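Local coordinates for flagellar pocket-related cytoskeletal protein (Trypanosoma brucei, PDB 6SJQ) that is a component of the flagellar pocket collar of the parasite as BILBO1, whose N-terminal ubiquitin-fold domain, the piece described here, is thought to bind partner proteins, at residues Ala5-Val10 against Thr84-Leu89; Val19-Ser24 against Thr40-Glu45. All coordinates share one frame; numbering follows the deposited sequence.

Contact 1: Ala5-Val10 against Thr84-Leu89; sequences AFLVQV and TDYCQL
Q9 rises from the sheet face that carries Q88 and leans over to the backbone and ring of Y86, and its side chain serves to trace how two parallel strands are pinned together. CB lies against the amide of Q88. Q9 CG, set anti to the carbonyl carbon (chi1 -57°), sits over one face of the Y86 ring, 3.9 Å from the ring centroid in a CH-pi contact. The extended chain then lays CD and the amide over the rim of the same ring, the two planes 25° apart and stacked. At the tip, Q9 NE2 donates to Y86 O at 2.9 Å, an acceptor lying almost in the amide plane, whereas OE1 turns to N20 of strand 17-25. Q88, bent at chi2 (73°), also uses N20: its NE2 bonds both N20 OD1 and its own neighbour L89 O.

The backbone ladder runs from L7 to L89. Q9 N gives a bond of 2.9 Å to C87 O, and Q9 O receives L89 N at 2.8 Å. T84 to C87 form a type II turn that presents Y86 N to L7 O, 2.8 Å away but above the carbonyl plane. D85 closes this end. Its OD1 accepts L7 N at 2.9 Å in a nearly straight bond, on the anti side but tilted out of the carboxylate plane, and a water joins OD1 to A5 O. The F6 ring takes D85 CA over one face. On the side facing helix 31-49, V8 CG1 packs 3.6 Å from L89 CD1.

Polar side chains thus lengthen a short parallel ladder: the D85 carboxylate stands in for a backbone carbonyl at L7, and one glutamine amide ties down the turn, its oxygen anchored on the next strand.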
ATOM      1  N   ALA A   5      -3.740  10.304 -15.984  1.00 21.03           N
ATOM      2  CA  ALA A   5      -4.248   9.821 -14.699  1.00 15.14           C
ATOM      3  C   ALA A   5      -3.212  10.188 -13.646  1.00 20.19           C
ATOM      4  O   ALA A   5      -2.061  10.481 -13.985  1.00 21.06           O
ATOM      5  CB  ALA A   5      -4.463   8.321 -14.732  1.00 16.44           C
ATOM      6  N   PHE A   6      -3.614  10.198 -12.379  1.00 14.07           N
ATOM      7  CA  PHE A   6      -2.688  10.472 -11.290  1.00 11.10           C
ATOM      8  C   PHE A   6      -2.308   9.138 -10.649  1.00 12.06           C
ATOM      9  O   PHE A   6      -3.184   8.410 -10.156  1.00 14.90           O
ATOM     10  CB  PHE A   6      -3.382  11.369 -10.257  1.00 14.14           C
ATOM     11  CG  PHE A   6      -2.467  11.901  -9.193  1.00 16.54           C
ATOM     12  CD1 PHE A   6      -2.078  11.102  -8.121  1.00 12.15           C
ATOM     13  CD2 PHE A   6      -1.992  13.211  -9.264  1.00 17.04           C
ATOM     14  CE1 PHE A   6      -1.230  11.591  -7.132  1.00 19.31           C
ATOM     15  CE2 PHE A   6      -1.150  13.719  -8.265  1.00 21.58           C
ATOM     16  CZ  PHE A   6      -0.770  12.898  -7.193  1.00 17.67           C
ATOM     17  N   LEU A   7      -1.003   8.839 -10.616  1.00 11.18           N
ATOM     18  CA  LEU A   7      -0.531   7.545 -10.124  1.00 13.48           C
ATOM     19  C   LEU A   7       0.121   7.713  -8.764  1.00 13.72           C
ATOM     20  O   LEU A   7       0.752   8.737  -8.500  1.00 14.59           O
ATOM     21  CB  LEU A   7       0.494   6.935 -11.090  1.00 12.26           C
ATOM     22  CG  LEU A   7      -0.082   6.839 -12.511  1.00 25.38           C
ATOM     23  CD1 LEU A   7       0.975   6.446 -13.536  1.00 43.91           C
ATOM     24  CD2 LEU A   7      -1.196   5.853 -12.518  1.00 25.32           C
ATOM     25  N   VAL A   8      -0.059   6.703  -7.910  1.00 10.71           N
ATOM     26  CA  VAL A   8       0.652   6.629  -6.641  1.00 10.93           C
ATOM     27  C   VAL A   8       1.194   5.207  -6.489  1.00 14.27           C
ATOM     28  O   VAL A   8       0.487   4.260  -6.789  1.00 12.89           O
ATOM     29  CB  VAL A   8      -0.296   6.927  -5.458  1.00 11.17           C
ATOM     30  CG1 VAL A   8       0.482   6.907  -4.149  1.00 16.67           C
ATOM     31  CG2 VAL A   8      -0.982   8.289  -5.646  1.00 21.61           C
ATOM     32  N   GLN A   9       2.436   5.043  -6.033  1.00 14.46           N
ATOM     33  CA  GLN A   9       2.962   3.700  -5.725  1.00 13.81           C
ATOM     34  C   GLN A   9       2.708   3.430  -4.261  1.00 11.18           C
ATOM     35  O   GLN A   9       3.034   4.269  -3.419  1.00 11.70           O
ATOM     36  CB  GLN A   9       4.470   3.636  -5.960  1.00 12.90           C
ATOM     37  CG  GLN A   9       4.914   4.002  -7.364  1.00 18.57           C
ATOM     38  CD  GLN A   9       6.424   4.016  -7.474  1.00 25.61           C
ATOM     39  OE1 GLN A   9       7.060   2.958  -7.555  1.00 23.44           O
ATOM     40  NE2 GLN A   9       7.015   5.215  -7.427  1.00 24.85           N
ATOM     41  N   VAL A  10       2.092   2.293  -3.935  1.00 12.96           N
ATOM     42  CA  VAL A  10       1.814   1.964  -2.538  0.56 14.37           C
ATOM     43  C   VAL A  10       2.461   0.625  -2.169  1.00  9.09           C
ATOM     44  O   VAL A  10       2.201  -0.409  -2.808  1.00 11.77           O
ATOM     45  CB  VAL A  10       0.303   1.936  -2.270  0.56 13.03           C
ATOM     46  CG1 VAL A  10       0.046   1.980  -0.797  0.56 12.30           C
ATOM     47  CG2 VAL A  10      -0.361   3.135  -2.930  0.56 16.44           C
ATOM     48  N   THR A  84       2.276  13.669  -4.725  1.00 16.21           N
ATOM     49  CA  THR A  84       2.694  14.072  -6.062  1.00 17.35           C
ATOM     50  C   THR A  84       2.642  12.862  -6.966  1.00 16.38           C
ATOM     51  O   THR A  84       2.668  11.720  -6.493  1.00 14.99           O
ATOM     52  CB  THR A  84       4.115  14.676  -6.078  1.00 15.34           C
ATOM     53  OG1 THR A  84       5.053  13.735  -5.518  1.00 17.87           O
ATOM     54  CG2 THR A  84       4.146  15.960  -5.270  1.00 24.90           C
ATOM     55  N   ASP A  85       2.563  13.091  -8.270  1.00 13.68           N
ATOM     56  CA  ASP A  85       2.446  11.985  -9.198  1.00 14.48           C
ATOM     57  C   ASP A  85       3.628  11.023  -9.116  1.00 12.42           C
ATOM     58  O   ASP A  85       4.797  11.427  -9.179  1.00 14.89           O
ATOM     59  CB  ASP A  85       2.290  12.466 -10.649  1.00 20.43           C
ATOM     60  CG  ASP A  85       2.058  11.298 -11.612  1.00 29.91           C
ATOM     61  OD1 ASP A  85       0.919  10.784 -11.666  1.00 25.67           O
ATOM     62  OD2 ASP A  85       3.018  10.858 -12.287  1.00 43.70           O
ATOM     63  N   TYR A  86       3.287   9.748  -8.975  1.00 13.06           N
ATOM     64  CA  TYR A  86       4.200   8.624  -8.919  1.00 16.78           C
ATOM     65  C   TYR A  86       5.041   8.633  -7.661  1.00 12.90           C
ATOM     66  O   TYR A  86       6.066   7.957  -7.597  1.00 17.47           O
ATOM     67  CB  TYR A  86       5.055   8.480 -10.194  1.00 19.44           C
ATOM     68  CG  TYR A  86       5.217   7.026 -10.580  1.00 25.01           C
ATOM     69  CD1 TYR A  86       6.410   6.358 -10.361  1.00 27.90           C
ATOM     70  CD2 TYR A  86       4.157   6.312 -11.118  1.00 31.09           C
ATOM     71  CE1 TYR A  86       6.550   5.017 -10.689  1.00 34.71           C
ATOM     72  CE2 TYR A  86       4.288   4.971 -11.456  1.00 29.74           C
ATOM     73  CZ  TYR A  86       5.488   4.330 -11.240  1.00 33.73           C
ATOM     74  OH  TYR A  86       5.616   2.993 -11.564  1.00 35.81           O
ATOM     75  N   CYS A  87       4.589   9.362  -6.645  1.00 13.60           N
ATOM     76  CA  CYS A  87       5.265   9.306  -5.355  1.00 11.39           C
ATOM     77  C   CYS A  87       5.131   7.899  -4.751  1.00 11.13           C
ATOM     78  O   CYS A  87       4.261   7.123  -5.144  1.00 15.76           O
ATOM     79  CB  CYS A  87       4.754  10.389  -4.408  1.00 10.34           C
ATOM     80  SG  CYS A  87       3.105  10.122  -3.705  1.00 15.42           S
ATOM     81  N   GLN A  88       6.049   7.571  -3.836  1.00 13.42           N
ATOM     82  CA  GLN A  88       6.061   6.278  -3.167  1.00 10.39           C
ATOM     83  C   GLN A  88       5.529   6.381  -1.741  1.00 13.21           C
ATOM     84  O   GLN A  88       6.027   7.173  -0.941  1.00 11.74           O
ATOM     85  CB  GLN A  88       7.491   5.730  -3.112  1.00 10.23           C
ATOM     86  CG  GLN A  88       7.558   4.353  -2.441  1.00 12.17           C
ATOM     87  CD  GLN A  88       6.996   3.264  -3.321  1.00 11.63           C
ATOM     88  OE1 GLN A  88       7.504   3.001  -4.431  1.00 13.96           O
ATOM     89  NE2 GLN A  88       5.915   2.637  -2.857  1.00 13.82           N
ATOM     90  N   LEU A  89       4.511   5.577  -1.430  1.00 10.31           N
ATOM     91  CA  LEU A  89       3.950   5.465  -0.081  1.00 13.25           C
ATOM     92  C   LEU A  89       4.273   4.100   0.533  1.00 12.63           C
ATOM     93  O   LEU A  89       4.464   3.109  -0.174  1.00 11.81           O
ATOM     94  CB  LEU A  89       2.418   5.624  -0.118  1.00 10.89           C
ATOM     95  CG  LEU A  89       1.830   6.868  -0.789  1.00 13.92           C
ATOM     96  CD1 LEU A  89       0.317   6.875  -0.600  1.00 18.88           C
ATOM     97  CD2 LEU A  89       2.445   8.118  -0.209  1.00 15.45           C
TER
HETATM   98  O   HOH W   1       0.639   9.968 -14.236  1.00 37.17           O

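Contact 2: Val19-Ser24 against Thr40-Glu45; sequences VNFELS and TAFSNE
Two phenyl rings, F21 from the strand and F42 from the helix, meet obliquely, with planes 31° apart and centroids separated by 5.7 Å. E45 CB lies at the edge of the F21 ring, in its plane, and E45 OE1 approaches the same rim 3.5 Å from F21 CZ; the carboxylate stands steeply against the ring, 76° between the planes. The F42 ring is touched obliquely from two alternate strand residues: its CE1 is 3.6 Å from F21 CD2 and equally close to V19 CG2. A41 sits on the other flank of F21, where its methyl CB comes 4.0 Å from F21 CD2 and, more loosely, reaches L23 CD2.

V19, F21 and L23 alternate along the strand and turn one face to the helix, while A41 and E45, a helical turn apart, point back at it. The small alanine lets the large F21 ring come close, and the two CA atoms are 8.0 Å apart. F42 starts from the side of the helix, yet its ring slides past F21 in the opposite direction and packs against V19 CG2. E45 is a buried acid with its CG anti to the backbone N; the bend at chi2 folds the carboxylate against F21 and V19 CG1, and its OE2 forms a salt bridge with R49 one turn further on, which probably favours the charged form. P113 also rests on F21 and E45, and the F59 ring meets F42.

No hydrogen bond crosses this interface. The short segments cross at 136° with axes 10.2 Å apart; a helix packed across one face of a mixed sheet, with the apolar core between them, is the layout of the beta-grasp, or ubiquitin, fold.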
ATOM      1  N   VAL A  19       5.665  -5.743  -1.145  1.00 10.82           N
ATOM      2  CA  VAL A  19       4.915  -5.621  -2.389  0.60 13.73           C
ATOM      3  C   VAL A  19       4.772  -4.145  -2.699  1.00 15.60           C
ATOM      4  O   VAL A  19       4.822  -3.301  -1.806  1.00 19.84           O
ATOM      5  CB  VAL A  19       3.536  -6.306  -2.331  0.60 16.34           C
ATOM      6  CG1 VAL A  19       3.688  -7.796  -1.994  0.60 18.38           C
ATOM      7  CG2 VAL A  19       2.642  -5.626  -1.324  0.60 14.06           C
ATOM      8  N   ASN A  20       4.666  -3.814  -3.982  1.00 12.94           N
ATOM      9  CA  ASN A  20       4.530  -2.418  -4.387  1.00 14.26           C
ATOM     10  C   ASN A  20       3.548  -2.372  -5.532  1.00 12.65           C
ATOM     11  O   ASN A  20       3.788  -2.990  -6.578  1.00 14.54           O
ATOM     12  CB  ASN A  20       5.867  -1.842  -4.848  1.00 11.16           C
ATOM     13  CG  ASN A  20       5.842  -0.326  -4.947  1.00 11.11           C
ATOM     14  OD1 ASN A  20       5.001   0.322  -4.324  1.00 12.10           O
ATOM     15  ND2 ASN A  20       6.788   0.254  -5.707  1.00 15.57           N
ATOM     16  N   PHE A  21       2.438  -1.652  -5.335  1.00 11.16           N
ATOM     17  CA  PHE A  21       1.394  -1.524  -6.349  1.00  9.96           C
ATOM     18  C   PHE A  21       1.257  -0.115  -6.919  1.00 14.91           C
ATOM     19  O   PHE A  21       1.298   0.894  -6.186  1.00 12.88           O
ATOM     20  CB  PHE A  21       0.036  -1.947  -5.764  1.00 12.09           C
ATOM     21  CG  PHE A  21      -0.058  -3.409  -5.433  1.00 14.03           C
ATOM     22  CD1 PHE A  21       0.472  -4.366  -6.288  1.00 10.96           C
ATOM     23  CD2 PHE A  21      -0.699  -3.832  -4.270  1.00 14.09           C
ATOM     24  CE1 PHE A  21       0.374  -5.713  -5.987  1.00 19.49           C
ATOM     25  CE2 PHE A  21      -0.795  -5.173  -3.956  1.00 18.77           C
ATOM     26  CZ  PHE A  21      -0.269  -6.122  -4.829  1.00 23.44           C
ATOM     27  N   GLU A  22       1.078  -0.049  -8.238  1.00 11.93           N
ATOM     28  CA  GLU A  22       0.748   1.212  -8.907  1.00 11.74           C
ATOM     29  C   GLU A  22      -0.759   1.402  -8.856  1.00 18.31           C
ATOM     30  O   GLU A  22      -1.505   0.602  -9.436  1.00 16.70           O
ATOM     31  CB  GLU A  22       1.213   1.121 -10.361  1.00 19.42           C
ATOM     32  CG  GLU A  22       1.160   2.406 -11.134  1.00 24.39           C
ATOM     33  CD  GLU A  22       1.660   2.192 -12.550  1.00 38.28           C
ATOM     34  OE1 GLU A  22       2.894   2.125 -12.740  1.00 41.46           O
ATOM     35  OE2 GLU A  22       0.817   2.051 -13.457  1.00 37.57           O
ATOM     36  N   LEU A  23      -1.233   2.426  -8.142  1.00 12.52           N
ATOM     37  CA  LEU A  23      -2.670   2.695  -8.071  1.00 10.90           C
ATOM     38  C   LEU A  23      -2.954   3.901  -8.943  1.00 14.15           C
ATOM     39  O   LEU A  23      -2.174   4.860  -8.956  1.00 14.91           O
ATOM     40  CB  LEU A  23      -3.089   2.964  -6.619  1.00 15.81           C
ATOM     41  CG  LEU A  23      -2.828   1.832  -5.616  1.00 13.05           C
ATOM     42  CD1 LEU A  23      -3.504   2.179  -4.292  1.00 15.60           C
ATOM     43  CD2 LEU A  23      -3.375   0.504  -6.144  1.00 15.56           C
ATOM     44  N   SER A  24      -4.039   3.852  -9.711  1.00 14.68           N
ATOM     45  CA  SER A  24      -4.391   4.924 -10.646  0.55 14.71           C
ATOM     46  C   SER A  24      -5.659   5.646 -10.190  1.00 15.47           C
ATOM     47  O   SER A  24      -6.611   5.009  -9.724  1.00 16.35           O
ATOM     48  CB  SER A  24      -4.623   4.361 -12.059  0.55 16.52           C
ATOM     49  OG  SER A  24      -3.442   3.796 -12.603  0.55 15.04           O
ATOM     50  N   THR A  40      -8.080  -2.152  -0.239  1.00 12.44           N
ATOM     51  CA  THR A  40      -8.686  -3.103  -1.148  1.00 13.44           C
ATOM     52  C   THR A  40      -7.591  -3.892  -1.870  1.00 14.18           C
ATOM     53  O   THR A  40      -7.638  -5.129  -1.908  1.00 13.15           O
ATOM     54  CB  THR A  40      -9.585  -2.404  -2.178  1.00 16.20           C
ATOM     55  OG1 THR A  40     -10.719  -1.851  -1.492  1.00 17.66           O
ATOM     56  CG2 THR A  40     -10.063  -3.402  -3.242  1.00 14.67           C
ATOM     57  N   ALA A  41      -6.596  -3.190  -2.416  1.00 10.39           N
ATOM     58  CA  ALA A  41      -5.528  -3.865  -3.179  1.00 12.06           C
ATOM     59  C   ALA A  41      -4.737  -4.836  -2.305  1.00 12.94           C
ATOM     60  O   ALA A  41      -4.455  -5.966  -2.705  1.00 13.90           O
ATOM     61  CB  ALA A  41      -4.599  -2.844  -3.810  1.00 10.21           C
ATOM     62  N   PHE A  42      -4.382  -4.407  -1.098  1.00 10.16           N
ATOM     63  CA  PHE A  42      -3.589  -5.266  -0.219  1.00  9.55           C
ATOM     64  C   PHE A  42      -4.422  -6.421   0.338  1.00 11.54           C
ATOM     65  O   PHE A  42      -3.881  -7.499   0.606  1.00 12.79           O
ATOM     66  CB  PHE A  42      -2.961  -4.440   0.917  1.00 13.99           C
ATOM     67  CG  PHE A  42      -1.861  -3.499   0.462  1.00 11.72           C
ATOM     68  CD1 PHE A  42      -0.874  -3.914  -0.424  1.00 15.33           C
ATOM     69  CD2 PHE A  42      -1.811  -2.205   0.941  1.00 13.36           C
ATOM     70  CE1 PHE A  42       0.138  -3.020  -0.831  1.00 16.23           C
ATOM     71  CE2 PHE A  42      -0.804  -1.319   0.550  1.00 15.90           C
ATOM     72  CZ  PHE A  42       0.162  -1.727  -0.336  1.00 15.18           C
ATOM     73  N   SER A  43      -5.724  -6.197   0.530  1.00  9.30           N
ATOM     74  CA  SER A  43      -6.599  -7.269   1.015  1.00  8.55           C
ATOM     75  C   SER A  43      -6.702  -8.302  -0.077  1.00 13.20           C
ATOM     76  O   SER A  43      -6.686  -9.506   0.208  1.00 12.71           O
ATOM     77  CB  SER A  43      -7.988  -6.774   1.404  1.00 12.09           C
ATOM     78  OG  SER A  43      -7.944  -5.986   2.585  1.00 13.66           O
ATOM     79  N   ASN A  44      -6.774  -7.845  -1.328  1.00 10.72           N
ATOM     80  CA  ASN A  44      -6.785  -8.775  -2.460  1.00 13.99           C
ATOM     81  C   ASN A  44      -5.494  -9.564  -2.555  1.00 12.80           C
ATOM     82  O   ASN A  44      -5.522 -10.765  -2.836  1.00 14.50           O
ATOM     83  CB  ASN A  44      -7.080  -8.068  -3.779  1.00 14.12           C
ATOM     84  CG  ASN A  44      -8.534  -7.655  -3.890  1.00 15.90           C
ATOM     85  OD1 ASN A  44      -9.391  -8.166  -3.150  1.00 16.37           O
ATOM     86  ND2 ASN A  44      -8.828  -6.728  -4.808  1.00 14.07           N
ATOM     87  N   GLU A  45      -4.364  -8.899  -2.302  1.00 11.74           N
ATOM     88  CA  GLU A  45      -3.069  -9.581  -2.285  1.00 12.39           C
ATOM     89  C   GLU A  45      -3.000 -10.617  -1.158  1.00 15.64           C
ATOM     90  O   GLU A  45      -2.566 -11.746  -1.388  1.00 15.13           O
ATOM     91  CB  GLU A  45      -1.924  -8.557  -2.193  1.00 13.91           C
ATOM     92  CG  GLU A  45      -0.524  -9.168  -2.194  1.00 15.23           C
ATOM     93  CD  GLU A  45      -0.058  -9.628  -3.557  1.00 14.44           C
ATOM     94  OE1 GLU A  45      -0.829  -9.542  -4.541  1.00 18.90           O
ATOM     95  OE2 GLU A  45       1.104 -10.072  -3.659  1.00 15.78           O
TER

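Contact 1 and contact 2, their centres about 12 Å apart, share a sheet: strand 6-14 lies between strands 17-25 and 87-92. Segment 5-10 is therefore paired parallel to 84-89 on one flank and antiparallel to 19-24 on the other, where V10 N lies 2.8 Å from F21 O and V8 O 2.9 Å from L23 N, both probable hydrogen bonds. V10 reaches F42 and A38 of helix 31-49 and touches L23, so the core of contact 2 continues into contact 1. On the reverse face N20 bridges the two through Q9 and Q88, and E22 bonds the Y86 hydroxyl. Contact 1 ties strand 6-14 to 87-92, and contact 2 packs the outermost strand 17-25 on helix 31-49.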